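Local structure of nitrate transport protein (Parabacteroides distasonis, 3HN0) at residues A[61-66]-A[255-260]; A[78-83]-A[180-185]; A[108-113]-A[262-267]. The protein probably serves as the substrate-binding component of an ABC transporter, possibly for nitrate or a related small solute. All blocks are in the same frame, centred on the assembly; numbering follows the deposited sequence.

Interaction 1 of 3, residues A[61-66]-A[255-260]; sequences PMINAA and MGFLRL
Ile63 and Met62 both lean on the ring of Phe257, and this aromatic contact forms one half of a wholly apolar interface between residues 61-66 and 255-260. Ile63 brings only its CG2 branch to the ring, 3.7 Å from Phe257 CE2 and slightly farther from CZ. With CG1 set between the backbone N and the carbonyl carbon (chi1 62°), CG2 falls on the side next to the phenyl group. Met62, modelled as selenomethionine, touches the same corner with its CB, 3.9 Å from Phe257 CE2; its CG lies 4.0 Å from Phe257 CD2. Both approaches to the ring are oblique. The Met62 chain is bent at both chi2 and chi3, and its end leads away from the 255-260 segment.

The other half is purely aliphatic. Leu258 CD2 touches both Met62 CG, 4.0 Å off, and Ala66 CB, at 3.8 Å, while Leu258 CD1 also reaches Ala66 CB at 3.9 Å. Ala66 stands one turn on from Met62, which allows both to meet the same leucine fork. An alanine in place of Phe257 would probably open a gap beside Ile63 CG2 and Met62 CB and let those side chains shift.

No hydrogen bond joins the two segments; their helices cross nearly at right angles (-87°), and the short axes stay 10.7 Å apart at closest approach. Side chains therefore bridge the distance. Thr107 of helix 107-119 touches both Ile63 and Phe257, and Leu111 of the same helix packs on Phe257, while Leu258 continues onto Val269 and Leu273 of the later loop. Strand 184-188 underlies helix 62-70 through Ala185, which touches Met62 and Ala65, so the crossing joins two helices beside the large mixed sheet.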
# COMPACT_ATOMS: atom_id res chain seq x y z
N PRO A 61 -4.21 -1.08 -19.71
CA PRO A 61 -4.90 -0.89 -18.45
C PRO A 61 -5.58 -2.18 -18.00
O PRO A 61 -6.08 -2.97 -18.84
CB PRO A 61 -5.92 0.18 -18.77
CG PRO A 61 -5.25 1.01 -19.83
CD PRO A 61 -4.59 -0.05 -20.69
N MSE A 62 -5.54 -2.39 -16.69
CA MSE A 62 -6.19 -3.55 -16.08
C MSE A 62 -7.66 -3.66 -16.48
O MSE A 62 -8.16 -4.77 -16.73
CB MSE A 62 -6.05 -3.52 -14.55
CG MSE A 62 -6.53 -4.68 -13.79
SE MSE A 62 -5.68 -6.33 -14.15
CE MSE A 62 -4.01 -5.84 -13.30
N ILE A 63 -8.37 -2.53 -16.57
CA ILE A 63 -9.82 -2.64 -16.96
C ILE A 63 -9.96 -3.25 -18.37
O ILE A 63 -10.82 -4.07 -18.62
CB ILE A 63 -10.62 -1.33 -16.76
CG1 ILE A 63 -10.11 -0.19 -17.61
CG2 ILE A 63 -10.54 -0.88 -15.25
CD1 ILE A 63 -11.12 1.00 -17.63
N ASN A 64 -9.06 -2.88 -19.29
CA ASN A 64 -9.09 -3.46 -20.63
C ASN A 64 -8.80 -4.92 -20.58
O ASN A 64 -9.39 -5.71 -21.31
CB ASN A 64 -8.10 -2.77 -21.58
CG ASN A 64 -8.44 -1.30 -21.83
OD1 ASN A 64 -8.29 -0.47 -20.93
ND2 ASN A 64 -8.89 -0.97 -23.04
N ALA A 65 -7.84 -5.30 -19.76
CA ALA A 65 -7.46 -6.71 -19.64
C ALA A 65 -8.66 -7.52 -19.17
O ALA A 65 -9.04 -8.55 -19.77
CB ALA A 65 -6.24 -6.84 -18.68
N ALA A 66 -9.33 -7.02 -18.14
CA ALA A 66 -10.53 -7.67 -17.64
C ALA A 66 -11.62 -7.82 -18.68
O ALA A 66 -12.24 -8.89 -18.81
CB ALA A 66 -11.05 -6.94 -16.41
N MSE A 255 -8.35 -7.85 -7.85
CA MSE A 255 -9.80 -8.02 -7.76
C MSE A 255 -10.44 -6.88 -6.98
O MSE A 255 -11.53 -6.42 -7.31
CB MSE A 255 -10.16 -9.36 -7.15
CG MSE A 255 -9.62 -10.54 -7.94
SE MSE A 255 -10.36 -10.62 -9.76
CE MSE A 255 -12.02 -11.08 -9.25
N GLY A 256 -9.75 -6.39 -5.94
CA GLY A 256 -10.24 -5.17 -5.27
C GLY A 256 -10.35 -3.93 -6.14
O GLY A 256 -11.34 -3.18 -6.06
N PHE A 257 -9.36 -3.68 -6.97
CA PHE A 257 -9.40 -2.62 -7.96
C PHE A 257 -10.57 -2.80 -8.95
O PHE A 257 -11.35 -1.89 -9.11
CB PHE A 257 -8.08 -2.48 -8.73
CG PHE A 257 -8.16 -1.60 -9.90
CD1 PHE A 257 -8.21 -0.21 -9.79
CD2 PHE A 257 -8.19 -2.15 -11.19
CE1 PHE A 257 -8.25 0.61 -10.88
CE2 PHE A 257 -8.29 -1.34 -12.30
CZ PHE A 257 -8.31 0.06 -12.18
N LEU A 258 -10.70 -4.00 -9.53
CA LEU A 258 -11.76 -4.28 -10.50
C LEU A 258 -13.15 -4.10 -9.88
O LEU A 258 -14.03 -3.52 -10.49
CB LEU A 258 -11.58 -5.66 -11.16
CG LEU A 258 -10.39 -5.70 -12.14
CD1 LEU A 258 -10.12 -7.14 -12.66
CD2 LEU A 258 -10.55 -4.74 -13.33
N ARG A 259 -13.31 -4.55 -8.63
CA ARG A 259 -14.53 -4.37 -7.90
C ARG A 259 -14.87 -2.92 -7.72
O ARG A 259 -16.03 -2.52 -7.87
CB ARG A 259 -14.43 -5.05 -6.53
CG ARG A 259 -15.72 -5.17 -5.77
CD ARG A 259 -15.58 -6.15 -4.56
NE ARG A 259 -15.19 -7.50 -4.99
CZ ARG A 259 -14.00 -8.09 -4.77
NH1 ARG A 259 -13.01 -7.49 -4.10
NH2 ARG A 259 -13.79 -9.32 -5.23
N LEU A 260 -13.87 -2.11 -7.37
CA LEU A 260 -14.07 -0.68 -7.23
C LEU A 260 -14.56 -0.07 -8.55
O LEU A 260 -15.54 0.67 -8.59
CB LEU A 260 -12.78 -0.02 -6.73
CG LEU A 260 -12.78 1.48 -6.43
CD1 LEU A 260 -11.56 1.86 -5.56
CD2 LEU A 260 -12.80 2.25 -7.74

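Interaction 2 of 3, residues A[78-83]-A[180-185]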
# COMPACT_ATOMS: atom_id res chain seq x y z
N ALA A 78 -0.54 -11.81 -16.30
CA ALA A 78 0.70 -12.17 -15.60
C ALA A 78 0.83 -11.43 -14.28
O ALA A 78 1.10 -12.04 -13.25
CB ALA A 78 1.97 -11.93 -16.50
N GLY A 79 0.67 -10.10 -14.32
CA GLY A 79 0.89 -9.29 -13.15
C GLY A 79 0.90 -7.83 -13.49
O GLY A 79 0.48 -7.44 -14.58
N CYS A 80 1.40 -7.03 -12.55
CA CYS A 80 1.38 -5.56 -12.67
C CYS A 80 2.75 -5.00 -12.33
O CYS A 80 3.28 -5.33 -11.27
CB CYS A 80 0.30 -4.99 -11.79
SG CYS A 80 0.29 -3.15 -11.77
N PRO A 81 3.32 -4.12 -13.20
CA PRO A 81 4.68 -3.64 -13.00
C PRO A 81 4.82 -2.22 -12.49
O PRO A 81 5.94 -1.75 -12.31
CB PRO A 81 5.24 -3.67 -14.42
CG PRO A 81 4.09 -3.30 -15.28
CD PRO A 81 2.89 -3.92 -14.58
N ILE A 82 3.71 -1.53 -12.33
CA ILE A 82 3.79 -0.11 -12.01
C ILE A 82 2.60 0.19 -11.11
O ILE A 82 1.50 -0.34 -11.28
CB ILE A 82 3.87 0.75 -13.32
CG1 ILE A 82 3.98 2.27 -13.01
CG2 ILE A 82 2.63 0.52 -14.21
CD1 ILE A 82 4.19 3.20 -14.27
N TRP A 83 2.85 1.02 -10.09
CA TRP A 83 1.88 1.20 -9.01
C TRP A 83 1.56 2.70 -8.73
O TRP A 83 0.72 3.02 -7.91
CB TRP A 83 2.39 0.49 -7.74
CG TRP A 83 2.55 -0.99 -8.01
CD1 TRP A 83 3.63 -1.60 -8.56
CD2 TRP A 83 1.53 -2.00 -7.90
NE1 TRP A 83 3.38 -2.93 -8.78
CE2 TRP A 83 2.11 -3.22 -8.34
CE3 TRP A 83 0.21 -2.01 -7.41
CZ2 TRP A 83 1.42 -4.41 -8.36
CZ3 TRP A 83 -0.48 -3.22 -7.40
CH2 TRP A 83 0.13 -4.41 -7.90
N GLY A 180 -1.25 0.12 -3.05
CA GLY A 180 -2.09 0.75 -4.08
C GLY A 180 -2.61 -0.14 -5.19
O GLY A 180 -2.41 -1.35 -5.21
N PHE A 181 -3.36 0.48 -6.10
CA PHE A 181 -4.16 -0.26 -7.04
C PHE A 181 -3.36 -0.95 -8.15
O PHE A 181 -2.51 -0.35 -8.74
CB PHE A 181 -5.16 0.66 -7.76
CG PHE A 181 -6.10 1.40 -6.85
CD1 PHE A 181 -7.07 0.72 -6.14
CD2 PHE A 181 -6.04 2.77 -6.74
CE1 PHE A 181 -7.97 1.40 -5.34
CE2 PHE A 181 -6.93 3.45 -5.94
CZ PHE A 181 -7.88 2.77 -5.23
N ALA A 182 -3.74 -2.17 -8.50
CA ALA A 182 -3.18 -2.85 -9.64
C ALA A 182 -3.90 -2.35 -10.91
O ALA A 182 -4.78 -3.02 -11.46
CB ALA A 182 -3.25 -4.36 -9.45
N GLN A 183 -3.50 -1.18 -11.40
CA GLN A 183 -4.22 -0.50 -12.51
C GLN A 183 -3.68 -0.85 -13.87
O GLN A 183 -4.32 -0.53 -14.85
CB GLN A 183 -4.14 1.05 -12.44
CG GLN A 183 -4.26 1.62 -11.13
CD GLN A 183 -4.31 3.10 -11.18
OE1 GLN A 183 -4.78 3.70 -12.16
NE2 GLN A 183 -3.82 3.71 -10.12
N THR A 184 -2.50 -1.47 -13.93
CA THR A 184 -1.83 -1.78 -15.16
C THR A 184 -1.57 -3.28 -15.26
O THR A 184 -1.15 -3.91 -14.27
CB THR A 184 -0.50 -1.05 -15.23
OG1 THR A 184 -0.73 0.35 -15.10
CG2 THR A 184 0.21 -1.37 -16.54
N ALA A 185 -1.91 -3.85 -16.41
CA ALA A 185 -1.83 -5.27 -16.64
C ALA A 185 -0.77 -5.60 -17.66
O ALA A 185 -0.68 -4.97 -18.74
CB ALA A 185 -3.16 -5.83 -17.19
O HOH W 1 -0.71 0.66 -12.21
O HOH W 2 -1.80 2.26 -8.60
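Trp83 reaches Ala182 because its CG stands beside the backbone N, anti to the carbonyl carbon (chi1 -60°), which carries the six-membered ring over to the 180-185 segment. In Thr184 the similar turn (chi1 -57°) places OG1 beside its own N. Ile82 CG2 packs on Thr184 CB and OG1, 3.5 Å from the latter, while Thr184 CG2 also reaches Pro81 CD.

The indole meets the opposing chain with its benzo part. Trp83 CZ3 packs 3.6 Å from Ala182 CB, and Gly180 O sits at the ring edge, close to its plane. Behind, NE1 is held by Tyr243 O, which fixes how the ring is rotated. Cys80 SG lies over one indole face, offset toward the rim.

No direct hydrogen bond links the segments; water does the work. One water donates to Ile82 O (2.6 Å) and pairs with Thr184 OG1 (2.9 Å). A second donates to both Trp83 O and Phe181 O and accepts from Gln183 NE2 at 2.9 Å. Thr184 O is buried with no hydrogen-bond partner in the model; Cys80 CA makes a CA-H...O contact to it at 3.4 Å.

Ala182 centres an inverse gamma turn, and Ala78 with Gly79 form a classic beta bulge opposite Val186, where antiparallel strands 76-82 and 184-188 pair. Such chain exits from the large sheet are consistent with the two-strand hinge of type II periplasmic binding proteins.

Interaction 3 of 3, residues A[108-113]-A[262-267]; sequences PDILTR and EQYEPK
Tyr264 and Arg113 meet with their planes almost perpendicular, 86° apart: Arg113 NH1 lies at the edge of the phenol ring, near its plane, 3.7 Å from Tyr264 CD2. At the edge of the guanidinium itself stand two carboxylates, Asp109 from its own helix and Glu265 from the other segment. Ile110 comes at the tyrosine obliquely, its CG2 methyl 3.6 Å from Tyr264 CD1 and also touching Tyr264 CG and CB.

The charged part is a network of three residues. Within the helix, Arg113 NE donates to Asp109 OD1 at 3.3 Å, nearly straight at 167°, although the oxygen is met from above the carboxylate plane. NH2 adds a weak bond to Asp109 OD2, part of the same salt bridge. Across the interface the same NH2 forms a long salt bridge to Glu265 OE2, 3.8 Å away. Asp109 OD2 and Glu265 OE2 are themselves 6.3 Å apart, and the arginine between them would be expected to offset their like charges. Asp109 is further held by Tyr127 OH and Gly105 N, so the arginine is braced by an acid that is itself anchored.

The contact sets helix 107-119 against the C-terminal end of helix 251-264 and the turn after it. If the protein has the two-lobed type II binding-protein fold, as its topology suggests, these helices come from different lobes.

Glu265 contributes its aliphatic part as well. Its chain bends at chi2 (-59°), bringing the carboxylate back to Arg113, while CG packs 3.9 Å from Ile110 CD1. Behind Ile110, Leu260 and Ile261 of helix 251-264 extend the apolar layer inward. On the first helix, Pro108 O accepts from both Thr112 N and Thr112 OG1, which approach from opposite faces of its plane; the hydroxyl bond is 2.7 Å long.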
# COMPACT_ATOMS: atom_id res chain seq x y z
N PRO A 108 -8.50 6.69 -14.73
CA PRO A 108 -8.18 7.94 -14.02
C PRO A 108 -9.39 8.71 -13.51
O PRO A 108 -9.39 9.26 -12.41
CB PRO A 108 -7.41 8.78 -15.05
CG PRO A 108 -7.68 8.15 -16.38
CD PRO A 108 -7.90 6.66 -16.07
N ASP A 109 -10.46 8.75 -14.29
CA ASP A 109 -11.70 9.39 -13.89
C ASP A 109 -12.36 8.71 -12.66
O ASP A 109 -12.65 9.33 -11.63
CB ASP A 109 -12.66 9.32 -15.09
CG ASP A 109 -13.98 10.00 -14.85
OD1 ASP A 109 -14.07 10.77 -13.87
OD2 ASP A 109 -14.92 9.76 -15.65
N ILE A 110 -12.55 7.40 -12.75
CA ILE A 110 -13.16 6.63 -11.67
C ILE A 110 -12.39 6.75 -10.36
O ILE A 110 -12.98 6.99 -9.30
CB ILE A 110 -13.39 5.17 -12.06
CG1 ILE A 110 -14.40 5.07 -13.20
CG2 ILE A 110 -13.88 4.37 -10.80
CD1 ILE A 110 -14.23 3.85 -14.13
N LEU A 111 -11.07 6.62 -10.43
CA LEU A 111 -10.23 6.73 -9.25
C LEU A 111 -10.24 8.13 -8.63
O LEU A 111 -10.11 8.28 -7.40
CB LEU A 111 -8.79 6.26 -9.52
CG LEU A 111 -8.70 4.72 -9.78
CD1 LEU A 111 -7.24 4.27 -9.85
CD2 LEU A 111 -9.47 3.90 -8.74
N THR A 112 -10.36 9.15 -9.46
CA THR A 112 -10.45 10.51 -8.96
C THR A 112 -11.79 10.64 -8.23
O THR A 112 -11.83 11.15 -7.12
CB THR A 112 -10.34 11.53 -10.12
OG1 THR A 112 -9.05 11.37 -10.74
CG2 THR A 112 -10.46 12.96 -9.61
N ARG A 113 -12.86 10.14 -8.83
CA ARG A 113 -14.16 10.20 -8.16
C ARG A 113 -14.13 9.43 -6.83
O ARG A 113 -14.65 9.90 -5.83
CB ARG A 113 -15.26 9.69 -9.09
CG ARG A 113 -15.61 10.70 -10.18
CD ARG A 113 -16.86 10.26 -10.92
NE ARG A 113 -16.54 9.51 -12.13
CZ ARG A 113 -17.27 8.52 -12.63
NH1 ARG A 113 -18.35 8.07 -12.01
NH2 ARG A 113 -16.88 7.95 -13.78
N GLU A 262 -16.02 -1.51 -11.05
CA GLU A 262 -17.32 -2.06 -11.36
C GLU A 262 -18.43 -1.30 -10.60
O GLU A 262 -19.57 -1.18 -11.08
CB GLU A 262 -17.30 -3.54 -11.00
CG GLU A 262 -18.56 -4.26 -11.37
CD GLU A 262 -18.54 -5.71 -10.93
OE1 GLU A 262 -17.89 -6.02 -9.92
OE2 GLU A 262 -19.17 -6.53 -11.61
N GLN A 263 -18.12 -0.80 -9.40
CA GLN A 263 -19.10 -0.05 -8.61
C GLN A 263 -19.55 1.23 -9.29
O GLN A 263 -20.69 1.71 -9.04
CB GLN A 263 -18.53 0.35 -7.27
CG GLN A 263 -18.53 -0.70 -6.20
CD GLN A 263 -18.04 -0.10 -4.89
OE1 GLN A 263 -16.83 0.06 -4.68
NE2 GLN A 263 -18.98 0.27 -4.02
N TYR A 264 -18.64 1.81 -10.07
CA TYR A 264 -18.87 3.08 -10.75
C TYR A 264 -19.32 2.87 -12.18
O TYR A 264 -20.19 3.59 -12.65
CB TYR A 264 -17.58 3.94 -10.75
CG TYR A 264 -17.27 4.54 -9.40
CD1 TYR A 264 -16.56 3.83 -8.46
CD2 TYR A 264 -17.68 5.84 -9.08
CE1 TYR A 264 -16.30 4.35 -7.21
CE2 TYR A 264 -17.41 6.38 -7.83
CZ TYR A 264 -16.73 5.63 -6.89
OH TYR A 264 -16.46 6.15 -5.64
N GLU A 265 -18.72 1.89 -12.87
CA GLU A 265 -18.91 1.68 -14.31
C GLU A 265 -18.74 0.21 -14.68
O GLU A 265 -17.70 -0.19 -15.20
CB GLU A 265 -17.88 2.49 -15.10
CG GLU A 265 -18.01 4.02 -15.02
CD GLU A 265 -19.34 4.55 -15.52
OE1 GLU A 265 -20.07 3.83 -16.25
OE2 GLU A 265 -19.67 5.71 -15.16
N PRO A 266 -19.74 -0.62 -14.41
CA PRO A 266 -19.57 -2.07 -14.65
C PRO A 266 -19.22 -2.44 -16.10
O PRO A 266 -18.57 -3.46 -16.35
CB PRO A 266 -20.94 -2.67 -14.27
CG PRO A 266 -21.86 -1.51 -14.04
CD PRO A 266 -21.07 -0.28 -13.87
N LYS A 267 -19.70 -1.64 -17.06
CA LYS A 267 -19.34 -1.86 -18.44
C LYS A 267 -17.85 -1.75 -18.68
O LYS A 267 -17.36 -2.43 -19.55
CB LYS A 267 -20.10 -0.92 -19.39
CG LYS A 267 -21.62 -1.20 -19.48
CD LYS A 267 -22.31 -0.34 -20.59

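Interactions 1 and 3 share helix 251-264, and their centres lie about 10 Å apart; Leu260 CD2 connects them, 3.9 Å from Ile110 CG2. Interaction 2 is also about 10 Å, centre to centre, from interaction 1, and the backbone joins the two: Met62 N probably hydrogen-bonds to Gln183 O at 2.9 Å. Interactions 2 and 3 are farther apart, about 17 Å between centres, yet Leu111 CD1 reaches within 3.4 Å of Gln183 CD. Residues 180-185 thus run close to both helical contacts. A 1,2-ethanediol, probably from crystallisation, lies about 3 Å from the Trp83 side chain and may mark a pocket beside interaction 2.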